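Local coordinates for uncharacterized peroxidase-related protein (Silicibacter sp., PDB 2PFX) that is uncharacterised but, as a peroxidase-related member of the AhpD-like carboxymuconolactone decarboxylase group, probably acts as an oxidoreductase, at residues A121-K132 with D144-F153; D21-I29 with L41-L51. All blocks are in the same frame, centred on the assembly; numbering follows the deposited sequence.

How the contacts relate
Contact 2 comes first along the chain and is complete before contact 1 begins, so the two are in series. They lie on opposite sides of the chain's centre, each about 19 Å from it; their own centres are 36 Å apart and their nearest atoms about 19 Å, so neither touches the other. Contact 2 joins helix 21-34 to helices 39-44 and 48-63, while contact 1 pairs helices 121-136 and 142-150; no helix is shared. Both are local, with 11 residues between the segments of each. Their positions make them two separate flanks of one all-helical chain; in the six-chain assembly, both also reach the second subunit.

Contact 1: residues A121-K132 with D144-F153. With ACT (acetate ion), chain C.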
loop_
_atom_site.group_PDB
_atom_site.type_symbol
_atom_site.label_atom_id
_atom_site.label_comp_id
_atom_site.label_asym_id
_atom_site.label_seq_id
_atom_site.Cartn_x
_atom_site.Cartn_y
_atom_site.Cartn_z
ATOM N N ALA A 121 -21.046 16.370 -11.395
ATOM C CA ALA A 121 -20.683 14.971 -11.517
ATOM C C ALA A 121 -19.747 14.694 -12.690
ATOM O O ALA A 121 -18.828 13.870 -12.597
ATOM C CB ALA A 121 -21.910 14.075 -11.646
ATOM N N ARG A 122 -19.998 15.393 -13.788
ATOM C CA ARG A 122 -19.145 15.244 -14.964
ATOM C C ARG A 122 -17.673 15.474 -14.599
ATOM O O ARG A 122 -16.826 14.639 -14.928
ATOM C CB ARG A 122 -19.571 16.213 -16.057
ATOM C CG ARG A 122 -18.617 16.373 -17.233
ATOM C CD ARG A 122 -18.774 17.737 -17.893
ATOM N NE ARG A 122 -17.677 18.126 -18.777
ATOM C CZ ARG A 122 -17.525 17.692 -20.028
ATOM N NH1 ARG A 122 -18.407 16.843 -20.545
ATOM N NH2 ARG A 122 -16.492 18.097 -20.772
ATOM N N GLN A 123 -17.404 16.580 -13.915
ATOM C CA GLN A 123 -16.004 16.862 -13.604
ATOM C C GLN A 123 -15.525 15.909 -12.534
ATOM O O GLN A 123 -14.376 15.495 -12.561
ATOM C CB GLN A 123 -15.841 18.328 -13.171
ATOM C CG GLN A 123 -16.036 19.246 -14.358
ATOM C CD GLN A 123 -15.746 20.706 -14.107
ATOM O OE1 GLN A 123 -15.803 21.183 -12.979
ATOM N NE2 GLN A 123 -15.456 21.378 -15.225
ATOM N N ARG A 124 -16.423 15.572 -11.599
ATOM C CA ARG A 124 -15.933 14.679 -10.541
ATOM C C ARG A 124 -15.593 13.321 -11.097
ATOM O O ARG A 124 -14.574 12.730 -10.714
ATOM C CB ARG A 124 -16.996 14.573 -9.442
ATOM C CG ARG A 124 -16.606 13.591 -8.365
ATOM C CD ARG A 124 -15.209 13.850 -7.742
ATOM N NE ARG A 124 -15.077 12.792 -6.702
ATOM C CZ ARG A 124 -15.294 12.959 -5.408
ATOM N NH1 ARG A 124 -15.645 14.103 -4.838
ATOM N NH2 ARG A 124 -15.150 11.890 -4.628
ATOM N N VAL A 125 -16.391 12.726 -11.994
ATOM C CA VAL A 125 -16.028 11.382 -12.459
ATOM C C VAL A 125 -14.805 11.426 -13.367
ATOM O O VAL A 125 -14.015 10.483 -13.416
ATOM C CB VAL A 125 -17.203 10.669 -13.137
ATOM C CG1 VAL A 125 -18.357 10.600 -12.119
ATOM C CG2 VAL A 125 -17.670 11.327 -14.424
HETATM N N MSE A 126 -14.625 12.528 -14.075
HETATM C CA MSE A 126 -13.416 12.761 -14.850
HETATM C C MSE A 126 -12.180 12.653 -13.958
HETATM O O MSE A 126 -11.213 11.942 -14.256
HETATM C CB MSE A 126 -13.525 14.117 -15.517
HETATM C CG MSE A 126 -12.320 14.491 -16.371
HETATM SE SE MSE A 126 -12.415 16.314 -16.948
HETATM C CE MSE A 126 -12.060 17.076 -15.237
ATOM N N LEU A 127 -12.220 13.344 -12.832
ATOM C CA LEU A 127 -11.110 13.273 -11.883
ATOM C C LEU A 127 -10.968 11.937 -11.168
ATOM O O LEU A 127 -9.852 11.496 -10.884
ATOM C CB LEU A 127 -11.207 14.416 -10.864
ATOM C CG LEU A 127 -11.165 15.820 -11.466
ATOM C CD1 LEU A 127 -11.324 16.882 -10.397
ATOM C CD2 LEU A 127 -9.876 16.067 -12.258
ATOM N N ASP A 128 -12.059 11.259 -10.850
ATOM C CA ASP A 128 -11.989 9.944 -10.237
ATOM C C ASP A 128 -11.311 8.923 -11.154
ATOM O O ASP A 128 -10.548 8.056 -10.711
ATOM C CB ASP A 128 -13.400 9.465 -9.922
ATOM C CG ASP A 128 -14.084 10.109 -8.740
ATOM O OD1 ASP A 128 -13.424 10.803 -7.938
ATOM O OD2 ASP A 128 -15.316 9.892 -8.644
ATOM N N PHE A 129 -11.610 9.008 -12.448
ATOM C CA PHE A 129 -10.988 8.152 -13.457
ATOM C C PHE A 129 -9.479 8.419 -13.559
ATOM O O PHE A 129 -8.655 7.511 -13.599
ATOM C CB PHE A 129 -11.699 8.386 -14.794
ATOM C CG PHE A 129 -11.370 7.383 -15.899
ATOM C CD1 PHE A 129 -12.089 6.204 -16.040
ATOM C CD2 PHE A 129 -10.350 7.618 -16.807
ATOM C CE1 PHE A 129 -11.794 5.317 -17.056
ATOM C CE2 PHE A 129 -10.030 6.729 -17.809
ATOM C CZ PHE A 129 -10.745 5.553 -17.911
ATOM N N ALA A 130 -9.122 9.691 -13.605
ATOM C CA ALA A 130 -7.708 10.072 -13.642
ATOM C C ALA A 130 -6.998 9.527 -12.414
ATOM O O ALA A 130 -5.888 8.998 -12.534
ATOM C CB ALA A 130 -7.564 11.579 -13.755
ATOM N N ALA A 131 -7.635 9.648 -11.263
ATOM C CA ALA A 131 -7.110 9.150 -9.987
ATOM C C ALA A 131 -6.904 7.651 -10.018
ATOM O O ALA A 131 -5.858 7.128 -9.613
ATOM C CB ALA A 131 -8.018 9.512 -8.810
ATOM N N LYS A 132 -7.909 6.941 -10.513
ATOM C CA LYS A 132 -7.784 5.498 -10.615
ATOM C C LYS A 132 -6.716 5.068 -11.614
ATOM O O LYS A 132 -5.999 4.061 -11.455
ATOM C CB LYS A 132 -9.144 4.896 -10.978
ATOM C CG LYS A 132 -9.054 3.359 -10.993
ATOM C CD LYS A 132 -10.406 2.716 -11.268
ATOM C CE LYS A 132 -10.273 1.200 -11.138
ATOM N NZ LYS A 132 -11.619 0.611 -10.921
ATOM N N ASP A 144 -15.806 1.268 -15.724
ATOM C CA ASP A 144 -15.240 2.581 -15.434
ATOM C C ASP A 144 -15.379 3.537 -16.608
ATOM O O ASP A 144 -15.670 4.723 -16.498
ATOM C CB ASP A 144 -13.762 2.445 -15.076
ATOM C CG ASP A 144 -13.552 1.651 -13.802
ATOM O OD1 ASP A 144 -14.214 1.968 -12.800
ATOM O OD2 ASP A 144 -12.762 0.701 -13.755
ATOM N N ARG A 145 -15.159 3.028 -17.819
ATOM C CA ARG A 145 -15.358 3.847 -19.009
ATOM C C ARG A 145 -16.839 4.188 -19.187
ATOM O O ARG A 145 -17.186 5.268 -19.665
ATOM C CB ARG A 145 -14.780 3.133 -20.229
ATOM C CG ARG A 145 -13.253 3.067 -20.169
ATOM C CD ARG A 145 -12.648 2.611 -21.482
ATOM N NE ARG A 145 -12.996 1.240 -21.833
ATOM C CZ ARG A 145 -12.337 0.172 -21.417
ATOM N NH1 ARG A 145 -11.273 0.242 -20.632
ATOM N NH2 ARG A 145 -12.749 -1.030 -21.788
ATOM N N GLU A 146 -17.729 3.285 -18.792
ATOM C CA GLU A 146 -19.155 3.586 -18.973
ATOM C C GLU A 146 -19.605 4.661 -18.006
ATOM O O GLU A 146 -20.534 5.439 -18.294
ATOM C CB GLU A 146 -19.996 2.319 -18.806
ATOM C CG GLU A 146 -21.457 2.514 -19.241
ATOM C CD GLU A 146 -21.606 2.927 -20.686
ATOM O OE1 GLU A 146 -20.896 2.393 -21.581
ATOM O OE2 GLU A 146 -22.454 3.818 -20.941
ATOM N N VAL A 147 -18.952 4.723 -16.849
ATOM C CA VAL A 147 -19.297 5.805 -15.914
ATOM C C VAL A 147 -19.067 7.151 -16.584
ATOM O O VAL A 147 -19.855 8.091 -16.504
ATOM C CB VAL A 147 -18.517 5.737 -14.598
ATOM C CG1 VAL A 147 -18.685 7.011 -13.797
ATOM C CG2 VAL A 147 -18.990 4.521 -13.797
ATOM N N LEU A 148 -17.946 7.273 -17.283
ATOM C CA LEU A 148 -17.658 8.507 -18.008
ATOM C C LEU A 148 -18.704 8.804 -19.073
ATOM O O LEU A 148 -19.143 9.945 -19.238
ATOM C CB LEU A 148 -16.271 8.434 -18.660
ATOM C CG LEU A 148 -15.132 8.229 -17.660
ATOM C CD1 LEU A 148 -13.827 8.060 -18.430
ATOM C CD2 LEU A 148 -15.061 9.365 -16.662
ATOM N N ARG A 149 -19.088 7.762 -19.830
ATOM C CA ARG A 149 -20.133 7.978 -20.829
ATOM C C ARG A 149 -21.474 8.363 -20.199
ATOM O O ARG A 149 -22.226 9.132 -20.807
ATOM C CB ARG A 149 -20.349 6.736 -21.682
ATOM C CG ARG A 149 -19.097 6.333 -22.459
ATOM C CD ARG A 149 -19.341 5.288 -23.532
ATOM N NE ARG A 149 -19.294 3.934 -23.016
ATOM C CZ ARG A 149 -18.338 3.037 -23.036
ATOM N NH1 ARG A 149 -17.170 3.276 -23.600
ATOM N NH2 ARG A 149 -18.615 1.878 -22.459
ATOM N N SER A 150 -21.734 7.849 -19.006
ATOM C CA SER A 150 -22.947 8.152 -18.271
ATOM C C SER A 150 -23.049 9.592 -17.816
ATOM O O SER A 150 -24.063 10.143 -17.379
ATOM C CB SER A 150 -22.978 7.207 -17.052
ATOM O OG SER A 150 -24.351 6.956 -16.819
ATOM N N HIS A 151 -21.927 10.307 -17.916
ATOM C CA HIS A 151 -21.934 11.721 -17.598
ATOM C C HIS A 151 -21.510 12.607 -18.771
ATOM O O HIS A 151 -21.140 13.750 -18.532
ATOM C CB HIS A 151 -21.041 12.007 -16.393
ATOM C CG HIS A 151 -21.590 11.347 -15.171
ATOM N ND1 HIS A 151 -22.604 11.929 -14.434
ATOM C CD2 HIS A 151 -21.279 10.189 -14.572
ATOM C CE1 HIS A 151 -22.878 11.121 -13.424
ATOM N NE2 HIS A 151 -22.086 10.050 -13.472
ATOM N N GLY A 152 -21.632 12.089 -19.988
ATOM C CA GLY A 152 -21.607 12.884 -21.180
ATOM C C GLY A 152 -20.314 12.850 -21.955
ATOM O O GLY A 152 -20.258 13.520 -22.994
ATOM N N PHE A 153 -19.311 12.090 -21.496
ATOM C CA PHE A 153 -18.090 11.945 -22.287
ATOM C C PHE A 153 -18.242 10.892 -23.377
ATOM O O PHE A 153 -18.714 9.783 -23.122
ATOM C CB PHE A 153 -16.907 11.557 -21.396
ATOM C CG PHE A 153 -16.587 12.618 -20.359
ATOM C CD1 PHE A 153 -16.019 13.821 -20.757
ATOM C CD2 PHE A 153 -16.857 12.415 -19.026
ATOM C CE1 PHE A 153 -15.702 14.797 -19.820
ATOM C CE2 PHE A 153 -16.522 13.363 -18.080
ATOM C CZ PHE A 153 -15.938 14.551 -18.481
HETATM C C ACT C . -24.183 14.451 -16.725
HETATM O O ACT C . -23.704 14.403 -15.598
HETATM O OXT ACT C . -24.731 13.484 -17.220
HETATM C CH3 ACT C . -24.079 15.707 -17.514
HETATM O O HOH W 1 -20.930 16.359 -19.906
#
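An antiparallel helical hairpin whose second helix ends in a Schellman motif brings Arg122, Val125 and Phe129 against Leu148, His151 and Phe153; the short axes approach to 9.5 Å and their directions differ by 160°. At the open end, Phe153 CE1 lies over one face of the Arg122 guanidinium, toward its rim and 3.4 Å from Arg122 CZ, and the two planes are 33° apart. Arg122 can reach there because CG stands anti to the backbone N and the chain runs extended to NE, which pairs with Glu72; a water links its NH1 to His151 O. Phe153 CZ also packs on CB of the selenomethionine Met126; the selenium of that residue stands obliquely to the ring in a Met-aromatic contact. In the middle, Val125 CG2 meets Leu148 CD2 at 4.0 Å as the two side chains run past each other in opposite directions, and the His151 ring crosses Val125 at about a right angle. His151 ND1 donates, in the ring plane, to O of an acetate ion, probably from the crystallisation liquor, 2.9 Å away. Further along, Leu148 CD1 sits over the centre of the Phe129 ring, 3.5 Å from its centroid and 14° off the normal, a CH-pi contact. At the connected end, Lys132 NZ bridges to Asp144 OD2 at 3.1 Å, on the syn side but tilted from the carboxylate plane; that oxygen also accepts from Glu141 N. Phe153 N bonds to Leu148 O and Gly152 N to Arg149 O, with Gly152 as C-prime residue at positive phi: a Schellman motif ending the second helix of an antiparallel pair.

Contact 2: residues D21-I29 with L41-L51; sequences DETQKYFEI and LKAYAFNVEKL
With CG of Phe27 anti to its carbonyl carbon (chi1 -79°) and CG of Tyr26 anti to its backbone N (chi1 176°), the two rings of helix 21-34 spread onto different parts of segment 41-51. The leading atom of Phe27 is CZ, which meets Ala45 CB at 3.6 Å; Leu41 O lies at the ring edge, near its plane, 3.9 Å from CZ, and Phe27 CE1 packs on Leu41 CB at 4.1 Å. On one face of the same ring rests Thr23 CG2 from its own helix, offset toward the rim. Tyr26 crosses Leu41 at about a right angle, CE2 to Leu41 CD1 being 4.1 Å, and its CD2 approaches Leu51 CD2. Thr23 turns its methyl CG2 to Leu51 CD2, while OG1 lies 2.7 Å from a water that donates to Ala45 O, a polar bridge beside the apolar packing. At Phe27, an alanine here removes the ring beside Ala45 CB and Leu41 CB, and would probably open a gap between helix 21-34 and the 41-45 region. Asn47, the N-cap of helix 48-63, accepts from Lys50 N with OD1 at 3.1 Å, after a type I turn from Tyr44. The whole is a helix packed against the turn that joins two successive helices, the second Asn-capped, in an all-helical fold.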
loop_
_atom_site.group_PDB
_atom_site.type_symbol
_atom_site.label_atom_id
_atom_site.label_comp_id
_atom_site.label_asym_id
_atom_site.label_seq_id
_atom_site.Cartn_x
_atom_site.Cartn_y
_atom_site.Cartn_z
ATOM N N ASP A 21 19.776 30.176 -31.924
ATOM C CA ASP A 21 18.882 31.284 -32.197
ATOM C C ASP A 21 17.418 30.868 -32.099
ATOM O O ASP A 21 16.638 31.621 -31.512
ATOM C CB ASP A 21 19.172 31.805 -33.595
ATOM C CG ASP A 21 20.340 32.741 -33.705
ATOM O OD1 ASP A 21 21.036 33.008 -32.708
ATOM O OD2 ASP A 21 20.551 33.238 -34.832
ATOM N N GLU A 22 17.053 29.724 -32.669
ATOM C CA GLU A 22 15.643 29.319 -32.609
ATOM C C GLU A 22 15.127 29.074 -31.209
ATOM O O GLU A 22 13.939 29.281 -30.901
ATOM C CB GLU A 22 15.444 28.067 -33.478
ATOM C CG GLU A 22 15.431 28.390 -34.959
ATOM C CD GLU A 22 14.504 29.507 -35.382
ATOM O OE1 GLU A 22 13.267 29.348 -35.364
ATOM O OE2 GLU A 22 15.014 30.590 -35.743
ATOM N N THR A 23 15.983 28.617 -30.307
ATOM C CA THR A 23 15.538 28.391 -28.926
ATOM C C THR A 23 15.448 29.689 -28.142
ATOM O O THR A 23 14.544 29.922 -27.343
ATOM C CB THR A 23 16.499 27.411 -28.228
ATOM O OG1 THR A 23 16.606 26.200 -29.002
ATOM C CG2 THR A 23 15.929 27.106 -26.847
ATOM N N GLN A 24 16.416 30.571 -28.380
ATOM C CA GLN A 24 16.384 31.927 -27.868
ATOM C C GLN A 24 15.097 32.671 -28.236
ATOM O O GLN A 24 14.481 33.304 -27.389
ATOM C CB GLN A 24 17.585 32.726 -28.416
ATOM C CG GLN A 24 17.591 34.179 -27.921
ATOM C CD GLN A 24 17.490 34.197 -26.400
ATOM O OE1 GLN A 24 18.377 33.629 -25.761
ATOM N NE2 GLN A 24 16.435 34.807 -25.881
ATOM N N LYS A 25 14.767 32.593 -29.517
ATOM C CA LYS A 25 13.552 33.182 -30.063
ATOM C C LYS A 25 12.302 32.625 -29.387
ATOM O O LYS A 25 11.366 33.332 -29.017
ATOM C CB LYS A 25 13.465 32.913 -31.566
ATOM C CG LYS A 25 14.100 33.957 -32.459
ATOM C CD LYS A 25 14.192 33.493 -33.898
ATOM C CE LYS A 25 12.792 33.402 -34.495
ATOM N NZ LYS A 25 12.850 33.061 -35.937
ATOM N N TYR A 26 12.292 31.312 -29.214
ATOM C CA TYR A 26 11.145 30.625 -28.630
ATOM C C TYR A 26 10.952 31.113 -27.209
ATOM O O TYR A 26 9.882 31.403 -26.688
ATOM C CB TYR A 26 11.351 29.111 -28.675
ATOM C CG TYR A 26 10.237 28.330 -28.002
ATOM C CD1 TYR A 26 8.945 28.330 -28.511
ATOM C CD2 TYR A 26 10.488 27.584 -26.858
ATOM C CE1 TYR A 26 7.928 27.619 -27.903
ATOM C CE2 TYR A 26 9.486 26.872 -26.237
ATOM C CZ TYR A 26 8.212 26.892 -26.764
ATOM O OH TYR A 26 7.221 26.172 -26.131
ATOM N N PHE A 27 12.074 31.229 -26.512
ATOM C CA PHE A 27 12.003 31.681 -25.136
ATOM C C PHE A 27 11.561 33.123 -25.048
ATOM O O PHE A 27 10.918 33.498 -24.065
ATOM C CB PHE A 27 13.368 31.455 -24.485
ATOM C CG PHE A 27 13.615 30.009 -24.059
ATOM C CD1 PHE A 27 12.761 28.966 -24.343
ATOM C CD2 PHE A 27 14.775 29.738 -23.346
ATOM C CE1 PHE A 27 13.007 27.676 -23.939
ATOM C CE2 PHE A 27 15.031 28.449 -22.912
ATOM C CZ PHE A 27 14.145 27.440 -23.205
ATOM N N GLU A 28 11.894 33.929 -26.046
ATOM C CA GLU A 28 11.369 35.301 -26.001
ATOM C C GLU A 28 9.852 35.301 -26.081
ATOM O O GLU A 28 9.117 36.067 -25.458
ATOM C CB GLU A 28 11.997 36.092 -27.151
ATOM C CG GLU A 28 13.432 36.477 -26.846
ATOM C CD GLU A 28 14.307 36.662 -28.057
ATOM O OE1 GLU A 28 13.817 36.575 -29.198
ATOM O OE2 GLU A 28 15.507 36.908 -27.813
ATOM N N ILE A 29 9.384 34.366 -26.904
ATOM C CA ILE A 29 7.939 34.256 -27.093
ATOM C C ILE A 29 7.254 33.798 -25.819
ATOM O O ILE A 29 6.224 34.333 -25.377
ATOM C CB ILE A 29 7.680 33.315 -28.289
ATOM C CG1 ILE A 29 8.098 33.828 -29.653
ATOM C CG2 ILE A 29 6.206 32.946 -28.296
ATOM C CD1 ILE A 29 7.266 34.799 -30.439
ATOM N N LEU A 41 10.816 23.943 -19.542
ATOM C CA LEU A 41 11.340 24.150 -20.886
ATOM C C LEU A 41 12.855 24.341 -20.868
ATOM O O LEU A 41 13.530 23.826 -21.752
ATOM C CB LEU A 41 10.666 25.341 -21.553
ATOM C CG LEU A 41 9.155 25.225 -21.720
ATOM C CD1 LEU A 41 8.630 26.535 -22.288
ATOM C CD2 LEU A 41 8.805 24.007 -22.564
ATOM N N LYS A 42 13.357 25.053 -19.872
ATOM C CA LYS A 42 14.820 25.193 -19.765
ATOM C C LYS A 42 15.461 23.837 -19.565
ATOM O O LYS A 42 16.599 23.604 -19.990
ATOM C CB LYS A 42 15.182 26.154 -18.641
ATOM C CG LYS A 42 14.544 27.532 -18.762
ATOM C CD LYS A 42 14.918 28.452 -17.603
ATOM C CE LYS A 42 14.747 29.911 -18.008
ATOM N NZ LYS A 42 14.594 30.776 -16.809
ATOM N N ALA A 43 14.728 22.927 -18.935
ATOM C CA ALA A 43 15.263 21.602 -18.661
ATOM C C ALA A 43 15.485 20.822 -19.949
ATOM O O ALA A 43 16.497 20.131 -20.084
ATOM C CB ALA A 43 14.355 20.839 -17.685
ATOM N N TYR A 44 14.537 20.943 -20.879
ATOM C CA TYR A 44 14.635 20.226 -22.140
ATOM C C TYR A 44 15.476 20.955 -23.172
ATOM O O TYR A 44 15.869 20.350 -24.181
ATOM C CB TYR A 44 13.240 19.977 -22.741
ATOM C CG TYR A 44 12.545 18.811 -22.068
ATOM C CD1 TYR A 44 11.775 19.025 -20.937
ATOM C CD2 TYR A 44 12.673 17.520 -22.548
ATOM C CE1 TYR A 44 11.148 17.959 -20.316
ATOM C CE2 TYR A 44 12.045 16.452 -21.943
ATOM C CZ TYR A 44 11.284 16.688 -20.828
ATOM O OH TYR A 44 10.651 15.640 -20.207
ATOM N N ALA A 45 15.725 22.230 -22.896
ATOM C CA ALA A 45 16.393 23.097 -23.863
ATOM C C ALA A 45 17.852 22.785 -24.142
ATOM O O ALA A 45 18.450 23.406 -25.034
ATOM C CB ALA A 45 16.231 24.549 -23.410
ATOM N N PHE A 46 18.483 21.843 -23.461
ATOM C CA PHE A 46 19.836 21.463 -23.856
ATOM C C PHE A 46 19.872 20.772 -25.209
ATOM O O PHE A 46 20.920 20.647 -25.850
ATOM C CB PHE A 46 20.488 20.556 -22.798
ATOM C CG PHE A 46 19.915 19.153 -22.723
ATOM C CD1 PHE A 46 18.785 18.937 -21.946
ATOM C CD2 PHE A 46 20.492 18.090 -23.389
ATOM C CE1 PHE A 46 18.243 17.672 -21.859
ATOM C CE2 PHE A 46 19.942 16.821 -23.316
ATOM C CZ PHE A 46 18.808 16.620 -22.548
ATOM N N ASN A 47 18.710 20.300 -25.665
ATOM C CA ASN A 47 18.626 19.603 -26.953
ATOM C C ASN A 47 17.327 19.983 -27.658
ATOM O O ASN A 47 16.234 19.665 -27.179
ATOM C CB ASN A 47 18.700 18.111 -26.700
ATOM C CG ASN A 47 18.627 17.262 -27.944
ATOM O OD1 ASN A 47 17.726 17.445 -28.765
ATOM N ND2 ASN A 47 19.561 16.326 -28.048
ATOM N N VAL A 48 17.401 20.693 -28.785
ATOM C CA VAL A 48 16.149 21.255 -29.290
ATOM C C VAL A 48 15.183 20.188 -29.790
ATOM O O VAL A 48 13.976 20.360 -29.825
ATOM C CB VAL A 48 16.474 22.333 -30.346
ATOM C CG1 VAL A 48 17.229 21.792 -31.549
ATOM C CG2 VAL A 48 15.158 23.006 -30.706
ATOM N N GLU A 49 15.703 19.044 -30.216
ATOM C CA GLU A 49 14.859 17.941 -30.648
ATOM C C GLU A 49 13.994 17.453 -29.491
ATOM O O GLU A 49 12.817 17.146 -29.629
ATOM C CB GLU A 49 15.675 16.768 -31.149
ATOM C CG GLU A 49 16.250 16.879 -32.544
ATOM C CD GLU A 49 16.773 18.263 -32.894
ATOM O OE1 GLU A 49 15.929 19.167 -33.070
ATOM O OE2 GLU A 49 18.008 18.444 -32.988
ATOM N N LYS A 50 14.612 17.367 -28.317
ATOM C CA LYS A 50 13.889 16.947 -27.134
ATOM C C LYS A 50 12.855 17.977 -26.731
ATOM O O LYS A 50 11.718 17.653 -26.392
ATOM C CB LYS A 50 14.897 16.683 -26.012
ATOM C CG LYS A 50 15.827 15.506 -26.339
ATOM C CD LYS A 50 16.541 14.977 -25.110
ATOM C CE LYS A 50 17.435 13.792 -25.475
ATOM N NZ LYS A 50 16.642 12.565 -25.782
ATOM N N LEU A 51 13.225 19.240 -26.783
ATOM C CA LEU A 51 12.305 20.336 -26.451
ATOM C C LEU A 51 11.120 20.353 -27.396
ATOM O O LEU A 51 9.959 20.554 -27.066
ATOM C CB LEU A 51 13.052 21.664 -26.547
ATOM C CG LEU A 51 12.231 22.945 -26.400
ATOM C CD1 LEU A 51 11.646 23.056 -24.995
ATOM C CD2 LEU A 51 13.094 24.138 -26.751
HETATM O O HOH W 2 18.046 24.188 -27.899
#